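Local atomic coordinates of ferrous iron uptake transporter protein B (Streptococcus thermophilus, PDB entry 3TAH), a protein that probably drives GTP-dependent uptake of ferrous iron across the cell membrane, represented here by its GTP-binding G-protein domain and the attached helical domain. Residues Met3-Leu8 against Asp50-Asp55; Gln79-Ile84 against Thr106-Thr111; Asp175-Ala180 against Glu235-Asp240; Gln184-Leu189 against Phe200-Leu205. The protein carries 1 engineered substitution. One frame throughout, in Å; residues are numbered along the deposited sequence.

In the fold
Interactions 1 and 2 lie in one mixed sheet of the G-protein domain, with centres about 10 Å apart. Interaction 1 pairs strand 4-10 with strand 51-55; interaction 2 pairs strand 83-89, the other neighbour of strand 4-10, with strand 110-115. They touch where E5 and A7 meet D82 and S83. Interactions 3 and 4 belong to the helical domain, share helix 176-189 and have centres about 14 Å apart; along the chain, 4 falls between the two segments of 3. Interactions 1 and 3 lie on opposite sides of the chain's centre, their own centres about 38 Å apart. T106 of interaction 2 packs on F200 of interaction 4, so the nucleotide-binding and helical domains meet there.

Interaction 1: residues Met3-Leu8 against Asp50-Asp55; sequences MTEIAL and DLEIQD
I53 sits between I6 and L8 at the apolar heart of this strand pair. Its two branches divide the work: CG2 of I53 rests against L8 CB at 3.7 Å, while CG1, beside the backbone N (chi1 -53°), bends so that CD1 comes within 3.9 Å of I6 CB. Toward the start of the strands the same face goes on with L51, whose CD2 lies 3.8 Å from T4 CB. Beneath these side chains the backbones run parallel and in register. I6 anchors the middle: its N donates to E52 O at 2.8 Å, nearly straight, and its O accepts from Q54 N. T4 N to D50 O, E52 N to T4 O and L8 N to Q54 O complete five bonds. E5 and E52 turn to the other face and run side by side the same way, carboxylates about 76° apart. E5 OE2 and E52 OE2 are 2.7 Å apart, a spacing consistent with a shared proton. M3 crosses over the stem of E52 at about a right angle, its CG 3.6 Å from E52 CB, and rests SD near D50 O. At the far end Q54 NE2 donates to D55 O at 3.0 Å, within its own amide plane, and D55 OD1 forms a salt bridge with K16. Strand 4-10 leads into the P-loop, and D55, which binds magnesium in another structure of this protein, opens the D-L-P-G sequence that matches the G3 motif. Parallel central strands ending at these two elements are typical of P-loop GTPases.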
loop_
_atom_site.group_PDB
_atom_site.type_symbol
_atom_site.label_atom_id
_atom_site.label_comp_id
_atom_site.label_asym_id
_atom_site.label_seq_id
_atom_site.Cartn_x
_atom_site.Cartn_y
_atom_site.Cartn_z
ATOM N N MET A 3 -5.135 -4.296 -21.202
ATOM C CA MET A 3 -4.908 -5.217 -20.099
ATOM C C MET A 3 -5.220 -4.540 -18.752
ATOM O O MET A 3 -4.873 -3.372 -18.564
ATOM C CB MET A 3 -3.434 -5.643 -20.106
ATOM C CG MET A 3 -3.095 -6.860 -19.248
ATOM S SD MET A 3 -3.197 -8.418 -20.158
ATOM C CE MET A 3 -1.727 -8.322 -21.204
ATOM N N THR A 4 -5.870 -5.247 -17.824
ATOM C CA THR A 4 -5.975 -4.744 -16.440
ATOM C C THR A 4 -4.687 -5.169 -15.725
ATOM O O THR A 4 -4.388 -6.353 -15.638
ATOM C CB THR A 4 -7.230 -5.228 -15.711
ATOM O OG1 THR A 4 -8.388 -4.740 -16.383
ATOM C CG2 THR A 4 -7.285 -4.676 -14.286
ATOM N N GLU A 5 -3.919 -4.196 -15.242
ATOM C CA GLU A 5 -2.646 -4.449 -14.584
ATOM C C GLU A 5 -2.858 -4.426 -13.081
ATOM O O GLU A 5 -3.244 -3.389 -12.532
ATOM C CB GLU A 5 -1.639 -3.372 -14.961
ATOM C CG GLU A 5 -0.214 -3.752 -14.693
ATOM C CD GLU A 5 0.309 -4.785 -15.673
ATOM O OE1 GLU A 5 1.366 -5.373 -15.394
ATOM O OE2 GLU A 5 -0.336 -5.008 -16.720
ATOM N N ILE A 6 -2.596 -5.563 -12.448
ATOM C CA ILE A 6 -2.798 -5.748 -11.025
ATOM C C ILE A 6 -1.438 -5.897 -10.354
ATOM O O ILE A 6 -0.745 -6.887 -10.585
ATOM C CB ILE A 6 -3.678 -6.980 -10.732
ATOM C CG1 ILE A 6 -5.039 -6.850 -11.431
ATOM C CG2 ILE A 6 -3.848 -7.151 -9.221
ATOM C CD1 ILE A 6 -5.988 -8.025 -11.258
ATOM N N ALA A 7 -1.068 -4.925 -9.516
ATOM C CA ALA A 7 0.192 -4.974 -8.779
ATOM C C ALA A 7 0.041 -5.845 -7.529
ATOM O O ALA A 7 -0.748 -5.516 -6.655
ATOM C CB ALA A 7 0.660 -3.553 -8.384
ATOM N N LEU A 8 0.798 -6.934 -7.449
ATOM C CA LEU A 8 0.785 -7.853 -6.305
ATOM C C LEU A 8 1.920 -7.480 -5.352
ATOM O O LEU A 8 3.085 -7.472 -5.747
ATOM C CB LEU A 8 0.946 -9.290 -6.804
ATOM C CG LEU A 8 0.775 -10.422 -5.804
ATOM C CD1 LEU A 8 -0.684 -10.554 -5.440
ATOM C CD2 LEU A 8 1.306 -11.732 -6.371
ATOM N N ASP A 50 -6.809 -11.606 -19.909
ATOM C CA ASP A 50 -6.935 -10.138 -19.938
ATOM C C ASP A 50 -6.379 -9.436 -18.683
ATOM O O ASP A 50 -6.263 -8.215 -18.679
ATOM C CB ASP A 50 -8.399 -9.717 -20.128
ATOM C CG ASP A 50 -8.908 -9.969 -21.535
ATOM O OD1 ASP A 50 -8.109 -9.850 -22.485
ATOM O OD2 ASP A 50 -10.110 -10.264 -21.695
ATOM N N LEU A 51 -6.066 -10.191 -17.627
ATOM C CA LEU A 51 -5.507 -9.643 -16.395
ATOM C C LEU A 51 -4.026 -9.975 -16.295
ATOM O O LEU A 51 -3.634 -11.142 -16.438
ATOM C CB LEU A 51 -6.222 -10.220 -15.171
ATOM C CG LEU A 51 -7.749 -10.198 -15.127
ATOM C CD1 LEU A 51 -8.211 -10.815 -13.810
ATOM C CD2 LEU A 51 -8.324 -8.805 -15.306
ATOM N N GLU A 52 -3.196 -8.964 -16.046
ATOM C CA GLU A 52 -1.772 -9.205 -15.831
ATOM C C GLU A 52 -1.391 -8.898 -14.387
ATOM O O GLU A 52 -1.768 -7.851 -13.855
ATOM C CB GLU A 52 -0.931 -8.352 -16.762
ATOM C CG GLU A 52 0.563 -8.623 -16.656
ATOM C CD GLU A 52 1.341 -8.024 -17.816
ATOM O OE1 GLU A 52 2.060 -8.764 -18.518
ATOM O OE2 GLU A 52 1.222 -6.808 -18.027
ATOM N N ILE A 53 -0.644 -9.807 -13.776
ATOM C CA ILE A 53 -0.135 -9.629 -12.424
ATOM C C ILE A 53 1.296 -9.116 -12.537
ATOM O O ILE A 53 2.167 -9.780 -13.115
ATOM C CB ILE A 53 -0.159 -10.944 -11.621
ATOM C CG1 ILE A 53 -1.561 -11.577 -11.660
ATOM C CG2 ILE A 53 0.305 -10.725 -10.205
ATOM C CD1 ILE A 53 -2.686 -10.695 -11.212
ATOM N N GLN A 54 1.526 -7.922 -12.006
ATOM C CA GLN A 54 2.863 -7.396 -11.868
ATOM C C GLN A 54 3.291 -7.732 -10.456
ATOM O O GLN A 54 2.803 -7.111 -9.494
ATOM C CB GLN A 54 2.901 -5.874 -12.090
ATOM C CG GLN A 54 4.295 -5.265 -11.939
ATOM C CD GLN A 54 5.283 -5.849 -12.917
ATOM O OE1 GLN A 54 5.160 -5.625 -14.106
ATOM N NE2 GLN A 54 6.261 -6.611 -12.419
ATOM N N ASP A 55 4.182 -8.709 -10.310
ATOM C CA ASP A 55 4.749 -8.984 -9.005
ATOM C C ASP A 55 5.626 -7.786 -8.637
ATOM O O ASP A 55 6.221 -7.127 -9.508
ATOM C CB ASP A 55 5.547 -10.289 -8.981
ATOM C CG ASP A 55 5.886 -10.749 -7.576
ATOM O OD1 ASP A 55 5.007 -10.705 -6.690
ATOM O OD2 ASP A 55 7.041 -11.159 -7.360
#

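Interaction 2: residues Gln79-Ile84 against Thr106-Thr111; sequences QRADSI and TGIPVT
T106 meets the other segment through OG1, which lies 3.6 Å from I84 CD1. That oxygen is occupied on its own side of the contact, bonded to L103 O and weakly to I108 N. After the turn at G107, I108 projects across as the main apolar wedge. In the conformer described, its CD1 sits 3.9 Å from A81 CB; CG1 stands beside the backbone N (chi1 -59°), which leaves CG2 anti to it, near A81 O and 3.9 Å from I84 CG1. The two isoleucines cross at about a right angle. P109 joins by its carbonyl: I84 N donates to P109 O at 3.0 Å, almost straight. V110 pairs with I84 in the parallel strand pairing of a beta-alpha-beta unit of the G domain, 83-89 and 110-115 joined through helix 93-105. T111 N then donates to I84 O at 2.9 Å. A water at this end bonds to S83 OG and T111 OG1. I84 thus has both its backbone polar groups engaged by P109 and T111, while its side chain packs mainly on I108 and V110, with CD1 also beside T106 OG1 and I108 O. The buried P109 O is satisfied by I84 N, and the water probably adds a second donor.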
loop_
_atom_site.group_PDB
_atom_site.type_symbol
_atom_site.label_atom_id
_atom_site.label_comp_id
_atom_site.label_asym_id
_atom_site.label_seq_id
_atom_site.Cartn_x
_atom_site.Cartn_y
_atom_site.Cartn_z
ATOM N N GLN A 79 1.516 5.301 -11.900
ATOM C CA GLN A 79 0.137 5.186 -12.332
ATOM C C GLN A 79 -0.039 4.196 -13.516
ATOM O O GLN A 79 -0.937 4.373 -14.330
ATOM C CB GLN A 79 -0.462 6.575 -12.647
ATOM C CG GLN A 79 -0.122 7.670 -11.604
ATOM C CD GLN A 79 -1.000 8.913 -11.725
ATOM O OE1 GLN A 79 -0.506 10.029 -11.970
ATOM N NE2 GLN A 79 -2.307 8.723 -11.565
ATOM N N ARG A 80 0.809 3.168 -13.599
ATOM C CA ARG A 80 0.670 2.096 -14.595
ATOM C C ARG A 80 -0.214 0.957 -14.072
ATOM O O ARG A 80 -0.809 0.229 -14.862
ATOM C CB ARG A 80 2.028 1.519 -14.995
ATOM N N ALA A 81 -0.288 0.788 -12.752
ATOM C CA ALA A 81 -1.165 -0.215 -12.161
ATOM C C ALA A 81 -2.613 0.272 -12.064
ATOM O O ALA A 81 -2.872 1.399 -11.637
ATOM C CB ALA A 81 -0.653 -0.598 -10.771
ATOM N N ASP A 82 -3.556 -0.578 -12.458
ATOM C CA ASP A 82 -4.969 -0.307 -12.314
ATOM C C ASP A 82 -5.449 -0.611 -10.903
ATOM O O ASP A 82 -6.345 0.055 -10.427
ATOM C CB ASP A 82 -5.774 -1.132 -13.314
ATOM C CG ASP A 82 -5.427 -0.782 -14.754
ATOM O OD1 ASP A 82 -5.743 0.339 -15.172
ATOM O OD2 ASP A 82 -4.837 -1.620 -15.451
ATOM N N SER A 83 -4.848 -1.618 -10.271
ATOM C CA SER A 83 -5.255 -2.139 -8.964
ATOM C C SER A 83 -4.028 -2.579 -8.184
ATOM O O SER A 83 -3.030 -2.974 -8.781
ATOM C CB SER A 83 -6.172 -3.356 -9.178
ATOM O OG SER A 83 -6.067 -4.311 -8.128
ATOM N N ILE A 84 -4.092 -2.494 -6.854
ATOM C CA ILE A 84 -3.093 -3.117 -5.989
ATOM C C ILE A 84 -3.775 -4.308 -5.318
ATOM O O ILE A 84 -4.819 -4.125 -4.702
ATOM C CB ILE A 84 -2.573 -2.170 -4.895
ATOM C CG1 ILE A 84 -1.747 -1.033 -5.494
ATOM C CG2 ILE A 84 -1.687 -2.926 -3.895
ATOM C CD1 ILE A 84 -1.334 0.013 -4.453
ATOM N N THR A 106 -1.205 5.690 -1.950
ATOM C CA THR A 106 -0.770 5.882 -3.343
ATOM C C THR A 106 -1.915 6.319 -4.269
ATOM O O THR A 106 -1.681 6.876 -5.355
ATOM C CB THR A 106 -0.137 4.603 -3.948
ATOM O OG1 THR A 106 -1.151 3.605 -4.127
ATOM C CG2 THR A 106 1.027 4.069 -3.088
ATOM N N GLY A 107 -3.153 6.050 -3.854
ATOM C CA GLY A 107 -4.320 6.351 -4.649
ATOM C C GLY A 107 -4.695 5.312 -5.691
ATOM O O GLY A 107 -5.656 5.533 -6.421
ATOM N N ILE A 108 -3.958 4.202 -5.780
ATOM C CA ILE A 108 -4.354 3.081 -6.631
ATOM C C ILE A 108 -5.165 2.145 -5.741
ATOM O O ILE A 108 -4.623 1.635 -4.758
ATOM C CB ILE A 108 -3.168 2.318 -7.174
ATOM C CG1 ILE A 108 -2.277 3.239 -7.999
ATOM C CG2 ILE A 108 -3.656 1.154 -8.023
ATOM C CD1 ILE A 108 -1.078 2.543 -8.543
ATOM N N PRO A 109 -6.454 1.921 -6.061
ATOM C CA PRO A 109 -7.325 1.143 -5.151
ATOM C C PRO A 109 -6.754 -0.202 -4.741
ATOM O O PRO A 109 -6.273 -0.955 -5.597
ATOM C CB PRO A 109 -8.606 0.966 -5.965
ATOM C CG PRO A 109 -8.644 2.209 -6.743
ATOM C CD PRO A 109 -7.242 2.414 -7.210
ATOM N N VAL A 110 -6.804 -0.459 -3.439
ATOM C CA VAL A 110 -6.262 -1.665 -2.830
ATOM C C VAL A 110 -7.359 -2.698 -2.590
ATOM O O VAL A 110 -8.458 -2.336 -2.165
ATOM C CB VAL A 110 -5.562 -1.308 -1.489
ATOM C CG1 VAL A 110 -5.234 -2.544 -0.678
ATOM C CG2 VAL A 110 -4.313 -0.461 -1.780
ATOM N N THR A 111 -7.050 -3.968 -2.890
ATOM C CA THR A 111 -7.861 -5.132 -2.538
ATOM C C THR A 111 -6.919 -6.044 -1.727
ATOM O O THR A 111 -5.779 -6.262 -2.133
ATOM C CB THR A 111 -8.375 -5.868 -3.780
ATOM O OG1 THR A 111 -9.308 -5.036 -4.485
ATOM C CG2 THR A 111 -9.044 -7.194 -3.397
HETATM O O HOH W 1 -7.850 -3.249 -6.086
#

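Interaction 3: residues Asp175-Ala180 against Glu235-Asp240; sequences DDRLEA and EIFTED
R177 lays its guanidinium flat over the ring of F237, the two side chains reaching in from their separate helices. The planes are 21° apart, and R177 CZ stands 4.0 Å from the F237 ring centroid, displaced toward the rim, a cation-pi stack over the face. NH2 of R177 is the nearest nitrogen, 3.5 Å from F237 CE1. The root of the arginine uses another part of the same ring, its CB 3.6 Å from F237 CE2, so the chain runs across the ring from stem to head. A bend at chi3 (-69°) brings the guanidinium round to the ring. Beside this stack R177 and I236 run alongside each other, head to tail, with I236 CD1 3.8 Å from R177 CG, so the aliphatic arm is touched as well as the charged head. The orientation is fixed from the edge by D175. Its OD1 accepts R177 NE at 2.8 Å as a salt bridge, in the guanidinium plane, and also R177 N at 2.9 Å as the N-cap of the helix; the two donors reach that oxygen from opposite faces of the carboxylate plane. The carboxylate thus pins both the first turn of the helix and the rotation of the guanidinium, and its charge probably steadies the arginine. Within the FeoB cytosolic helical domain, this surface contact joins the start of helix 176-189 to the end of helix 220-237. Helix 241-259 lies against both: its E248 accepts from D175 N and touches F237 and L178, and its I244 packs on F237.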
loop_
_atom_site.group_PDB
_atom_site.type_symbol
_atom_site.label_atom_id
_atom_site.label_comp_id
_atom_site.label_asym_id
_atom_site.label_seq_id
_atom_site.Cartn_x
_atom_site.Cartn_y
_atom_site.Cartn_z
ATOM N N ASP A 175 -4.697 11.299 13.496
ATOM C CA ASP A 175 -5.019 12.329 14.484
ATOM C C ASP A 175 -5.261 13.686 13.830
ATOM O O ASP A 175 -4.568 14.045 12.864
ATOM C CB ASP A 175 -3.891 12.496 15.501
ATOM C CG ASP A 175 -4.280 13.452 16.610
ATOM O OD1 ASP A 175 -3.826 14.610 16.595
ATOM O OD2 ASP A 175 -5.099 13.043 17.451
ATOM N N ASP A 176 -6.239 14.437 14.343
ATOM C CA ASP A 176 -6.493 15.816 13.853
ATOM C C ASP A 176 -5.257 16.681 13.660
ATOM O O ASP A 176 -5.208 17.484 12.717
ATOM C CB ASP A 176 -7.428 16.584 14.799
ATOM C CG ASP A 176 -8.858 16.115 14.721
ATOM O OD1 ASP A 176 -9.225 15.419 13.752
ATOM O OD2 ASP A 176 -9.627 16.459 15.637
ATOM N N ARG A 177 -4.277 16.538 14.545
ATOM C CA ARG A 177 -3.049 17.350 14.470
ATOM C C ARG A 177 -2.171 16.959 13.285
ATOM O O ARG A 177 -1.534 17.826 12.678
ATOM C CB ARG A 177 -2.230 17.248 15.746
ATOM C CG ARG A 177 -2.866 17.875 16.983
ATOM C CD ARG A 177 -2.106 17.420 18.216
ATOM N NE ARG A 177 -2.315 16.000 18.485
ATOM C CZ ARG A 177 -1.670 15.290 19.409
ATOM N NH1 ARG A 177 -0.763 15.855 20.206
ATOM N NH2 ARG A 177 -1.945 14.003 19.555
ATOM N N LEU A 178 -2.133 15.670 12.958
ATOM C CA LEU A 178 -1.401 15.250 11.765
ATOM C C LEU A 178 -2.176 15.615 10.509
ATOM O O LEU A 178 -1.574 16.043 9.534
ATOM C CB LEU A 178 -1.059 13.753 11.782
ATOM C CG LEU A 178 -0.261 13.256 10.566
ATOM C CD1 LEU A 178 1.013 14.095 10.337
ATOM C CD2 LEU A 178 0.091 11.790 10.733
ATOM N N GLU A 179 -3.499 15.441 10.529
ATOM C CA GLU A 179 -4.358 15.832 9.393
ATOM C C GLU A 179 -4.244 17.321 9.052
ATOM O O GLU A 179 -4.237 17.683 7.872
ATOM C CB GLU A 179 -5.816 15.434 9.633
ATOM C CG GLU A 179 -6.051 13.917 9.672
ATOM C CD GLU A 179 -5.708 13.233 8.375
ATOM O OE1 GLU A 179 -5.837 13.864 7.302
ATOM O OE2 GLU A 179 -5.294 12.053 8.415
ATOM N N ALA A 180 -4.117 18.173 10.072
ATOM C CA ALA A 180 -3.898 19.607 9.867
ATOM C C ALA A 180 -2.593 19.843 9.105
ATOM O O ALA A 180 -2.553 20.624 8.143
ATOM C CB ALA A 180 -3.879 20.361 11.227
ATOM N N GLU A 235 6.577 20.202 17.496
ATOM C CA GLU A 235 6.488 20.871 18.797
ATOM C C GLU A 235 5.257 20.453 19.577
ATOM O O GLU A 235 5.352 20.201 20.781
ATOM C CB GLU A 235 6.533 22.394 18.629
ATOM C CG GLU A 235 7.909 22.868 18.229
ATOM C CD GLU A 235 8.004 24.372 17.952
ATOM O OE1 GLU A 235 7.022 25.104 18.204
ATOM O OE2 GLU A 235 9.083 24.803 17.485
ATOM N N ILE A 236 4.114 20.362 18.896
ATOM C CA ILE A 236 2.862 20.010 19.577
ATOM C C ILE A 236 2.766 18.517 19.890
ATOM O O ILE A 236 2.078 18.153 20.835
ATOM C CB ILE A 236 1.584 20.560 18.860
ATOM C CG1 ILE A 236 1.264 19.852 17.539
ATOM C CG2 ILE A 236 1.723 22.087 18.659
ATOM C CD1 ILE A 236 0.001 20.431 16.827
ATOM N N PHE A 237 3.437 17.657 19.129
ATOM C CA PHE A 237 3.545 16.235 19.524
ATOM C C PHE A 237 4.711 15.920 20.481
ATOM O O PHE A 237 4.708 14.840 21.109
ATOM C CB PHE A 237 3.716 15.330 18.294
ATOM C CG PHE A 237 2.450 15.027 17.533
ATOM C CD1 PHE A 237 1.691 13.899 17.839
ATOM C CD2 PHE A 237 2.039 15.829 16.475
ATOM C CE1 PHE A 237 0.546 13.589 17.126
ATOM C CE2 PHE A 237 0.891 15.528 15.756
ATOM C CZ PHE A 237 0.141 14.405 16.080
ATOM N N THR A 238 5.667 16.850 20.615
ATOM C CA THR A 238 6.987 16.631 21.255
ATOM C C THR A 238 7.629 15.328 20.777
ATOM O O THR A 238 8.135 14.526 21.562
ATOM C CB THR A 238 6.982 16.733 22.824
ATOM O OG1 THR A 238 6.112 15.750 23.397
ATOM C CG2 THR A 238 6.548 18.111 23.267
ATOM N N GLU A 239 7.597 15.137 19.458
ATOM C CA GLU A 239 8.114 13.936 18.821
ATOM C C GLU A 239 8.624 14.350 17.436
ATOM O O GLU A 239 8.140 15.338 16.878
ATOM C CB GLU A 239 6.955 12.944 18.716
ATOM C CG GLU A 239 7.308 11.499 18.427
ATOM C CD GLU A 239 7.519 10.644 19.690
ATOM O OE1 GLU A 239 6.563 10.459 20.490
ATOM O OE2 GLU A 239 8.638 10.141 19.869
ATOM N N ASP A 240 9.591 13.618 16.891
ATOM C CA ASP A 240 10.088 13.900 15.539
ATOM C C ASP A 240 9.058 13.455 14.502
ATOM O O ASP A 240 8.297 12.506 14.734
ATOM C CB ASP A 240 11.439 13.232 15.275
ATOM C CG ASP A 240 11.335 11.737 15.183
ATOM O OD1 ASP A 240 11.330 11.085 16.239
ATOM O OD2 ASP A 240 11.249 11.218 14.052
#

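Interaction 4: residues Gln184-Leu189 against Phe200-Leu205; sequences QILEVL and FYAIKL
A202, the residue most covered here, fits among I185, L186 and L189 of the other helix. Its CB lies 3.8 Å from I185 CG2 and 3.9 Å from L186 CD2, with L189 CD1 a little farther off. The small side chain is consistent with the close backbone approach here: I185 and A202 have CA atoms 5.7 Å apart. I185 uses both its branches on the alanine. With CG1 beside its backbone N (chi1 -69°), it turns CG2 against A202 CA at 3.7 Å and sends CD1 toward the carbonyl, 3.7 Å from A202 O. L205, one turn after A202, meets L189 tip to tip, its CD1 3.7 Å from L189 CD2; the same methyl of L205 also reaches I185 CG2 at 4.2 Å. The contact is apolar side-chain packing, with I185 CD1 also lying against the A202 carbonyl, and its four main residues, I185, L189, A202 and L205, are buried. The short segments cross at 110° with axes 9.2 Å apart, so they meet over little more than one turn of each. Helix 220-237 closes the core from another side, I229 on I185 and I226 on L205, and V212 of helix 210-215 also touches L205. Successive helices joined by a short loop and crossing steeply round a shared hydrophobic core make up the FeoB cytosolic helical domain, the all-helical partner of the G domain.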
loop_
_atom_site.group_PDB
_atom_site.type_symbol
_atom_site.label_atom_id
_atom_site.label_comp_id
_atom_site.label_asym_id
_atom_site.label_seq_id
_atom_site.Cartn_x
_atom_site.Cartn_y
_atom_site.Cartn_z
ATOM N N GLN A 184 -2.207 21.321 5.182
ATOM C CA GLN A 184 -1.376 22.509 4.885
ATOM C C GLN A 184 -0.264 22.200 3.888
ATOM O O GLN A 184 0.055 23.032 3.032
ATOM C CB GLN A 184 -0.851 23.136 6.173
ATOM C CG GLN A 184 -1.992 23.778 6.949
ATOM C CD GLN A 184 -1.616 24.126 8.364
ATOM O OE1 GLN A 184 -0.475 24.439 8.636
ATOM N NE2 GLN A 184 -2.587 24.079 9.266
ATOM N N ILE A 185 0.311 20.999 3.967
ATOM C CA ILE A 185 1.309 20.578 2.981
ATOM C C ILE A 185 0.642 20.426 1.602
ATOM O O ILE A 185 1.214 20.847 0.588
ATOM C CB ILE A 185 2.070 19.302 3.413
ATOM C CG1 ILE A 185 2.971 19.624 4.606
ATOM C CG2 ILE A 185 2.912 18.762 2.259
ATOM C CD1 ILE A 185 3.530 18.388 5.297
ATOM N N LEU A 186 -0.560 19.856 1.567
ATOM C CA LEU A 186 -1.341 19.783 0.322
ATOM C C LEU A 186 -1.588 21.173 -0.275
ATOM O O LEU A 186 -1.445 21.341 -1.485
ATOM C CB LEU A 186 -2.665 19.044 0.529
ATOM C CG LEU A 186 -2.566 17.531 0.703
ATOM C CD1 LEU A 186 -3.913 16.960 1.192
ATOM C CD2 LEU A 186 -2.102 16.851 -0.608
ATOM N N GLU A 187 -1.945 22.152 0.560
ATOM C CA GLU A 187 -2.124 23.543 0.099
ATOM C C GLU A 187 -0.828 24.084 -0.493
ATOM O O GLU A 187 -0.844 24.683 -1.560
ATOM C CB GLU A 187 -2.536 24.487 1.238
ATOM C CG GLU A 187 -3.900 24.245 1.847
ATOM C CD GLU A 187 -4.053 24.857 3.257
ATOM O OE1 GLU A 187 -3.290 25.783 3.633
ATOM O OE2 GLU A 187 -4.947 24.405 4.005
ATOM N N VAL A 188 0.292 23.864 0.192
ATOM C CA VAL A 188 1.582 24.322 -0.291
ATOM C C VAL A 188 1.973 23.631 -1.608
ATOM O O VAL A 188 2.552 24.259 -2.493
ATOM C CB VAL A 188 2.697 24.098 0.738
ATOM N N LEU A 189 1.651 22.344 -1.726
ATOM C CA LEU A 189 1.966 21.578 -2.935
ATOM C C LEU A 189 1.238 22.071 -4.184
ATOM O O LEU A 189 1.812 22.066 -5.283
ATOM C CB LEU A 189 1.667 20.090 -2.719
ATOM C CG LEU A 189 2.774 19.342 -1.976
ATOM C CD1 LEU A 189 2.266 17.981 -1.532
ATOM C CD2 LEU A 189 4.008 19.178 -2.856
ATOM N N PHE A 200 0.040 10.785 -0.522
ATOM C CA PHE A 200 1.284 10.024 -0.412
ATOM C C PHE A 200 2.472 10.975 -0.349
ATOM O O PHE A 200 3.349 10.837 0.501
ATOM C CB PHE A 200 1.479 9.071 -1.603
ATOM C CG PHE A 200 2.774 8.328 -1.554
ATOM C CD1 PHE A 200 2.845 7.092 -0.939
ATOM C CD2 PHE A 200 3.925 8.858 -2.124
ATOM C CE1 PHE A 200 4.041 6.406 -0.873
ATOM C CE2 PHE A 200 5.124 8.158 -2.056
ATOM C CZ PHE A 200 5.168 6.939 -1.433
ATOM N N TYR A 201 2.499 11.931 -1.274
ATOM C CA TYR A 201 3.590 12.895 -1.328
ATOM C C TYR A 201 3.580 13.824 -0.118
ATOM O O TYR A 201 4.639 14.135 0.418
ATOM C CB TYR A 201 3.525 13.712 -2.613
ATOM C CG TYR A 201 3.955 12.941 -3.823
ATOM C CD1 TYR A 201 5.295 12.608 -4.011
ATOM C CD2 TYR A 201 3.044 12.557 -4.789
ATOM C CE1 TYR A 201 5.705 11.897 -5.125
ATOM C CE2 TYR A 201 3.448 11.852 -5.903
ATOM C CZ TYR A 201 4.777 11.531 -6.067
ATOM O OH TYR A 201 5.178 10.818 -7.172
ATOM N N ALA A 202 2.398 14.260 0.313
ATOM C CA ALA A 202 2.309 15.157 1.462
ATOM C C ALA A 202 2.871 14.487 2.732
ATOM O O ALA A 202 3.610 15.105 3.494
ATOM C CB ALA A 202 0.878 15.634 1.677
ATOM N N ILE A 203 2.523 13.226 2.951
ATOM C CA ILE A 203 2.996 12.489 4.123
ATOM C C ILE A 203 4.502 12.262 4.034
ATOM O O ILE A 203 5.210 12.415 5.031
ATOM C CB ILE A 203 2.255 11.150 4.310
ATOM C CG1 ILE A 203 0.801 11.416 4.675
ATOM C CG2 ILE A 203 2.916 10.321 5.447
ATOM C CD1 ILE A 203 -0.095 10.222 4.559
ATOM N N LYS A 204 4.987 11.891 2.851
ATOM C CA LYS A 204 6.430 11.732 2.639
ATOM C C LYS A 204 7.218 13.009 2.901
ATOM O O LYS A 204 8.296 12.970 3.484
ATOM C CB LYS A 204 6.711 11.232 1.225
ATOM C CG LYS A 204 6.346 9.777 1.034
ATOM C CD LYS A 204 7.458 8.876 1.493
ATOM C CE LYS A 204 7.011 7.438 1.686
ATOM N NZ LYS A 204 6.133 7.309 2.880
ATOM N N LEU A 205 6.684 14.143 2.464
ATOM C CA LEU A 205 7.329 15.420 2.722
ATOM C C LEU A 205 7.356 15.739 4.207
ATOM O O LEU A 205 8.369 16.243 4.720
ATOM C CB LEU A 205 6.631 16.547 1.964
ATOM C CG LEU A 205 6.955 16.519 0.465
ATOM C CD1 LEU A 205 5.958 17.369 -0.299
ATOM C CD2 LEU A 205 8.395 16.963 0.224
#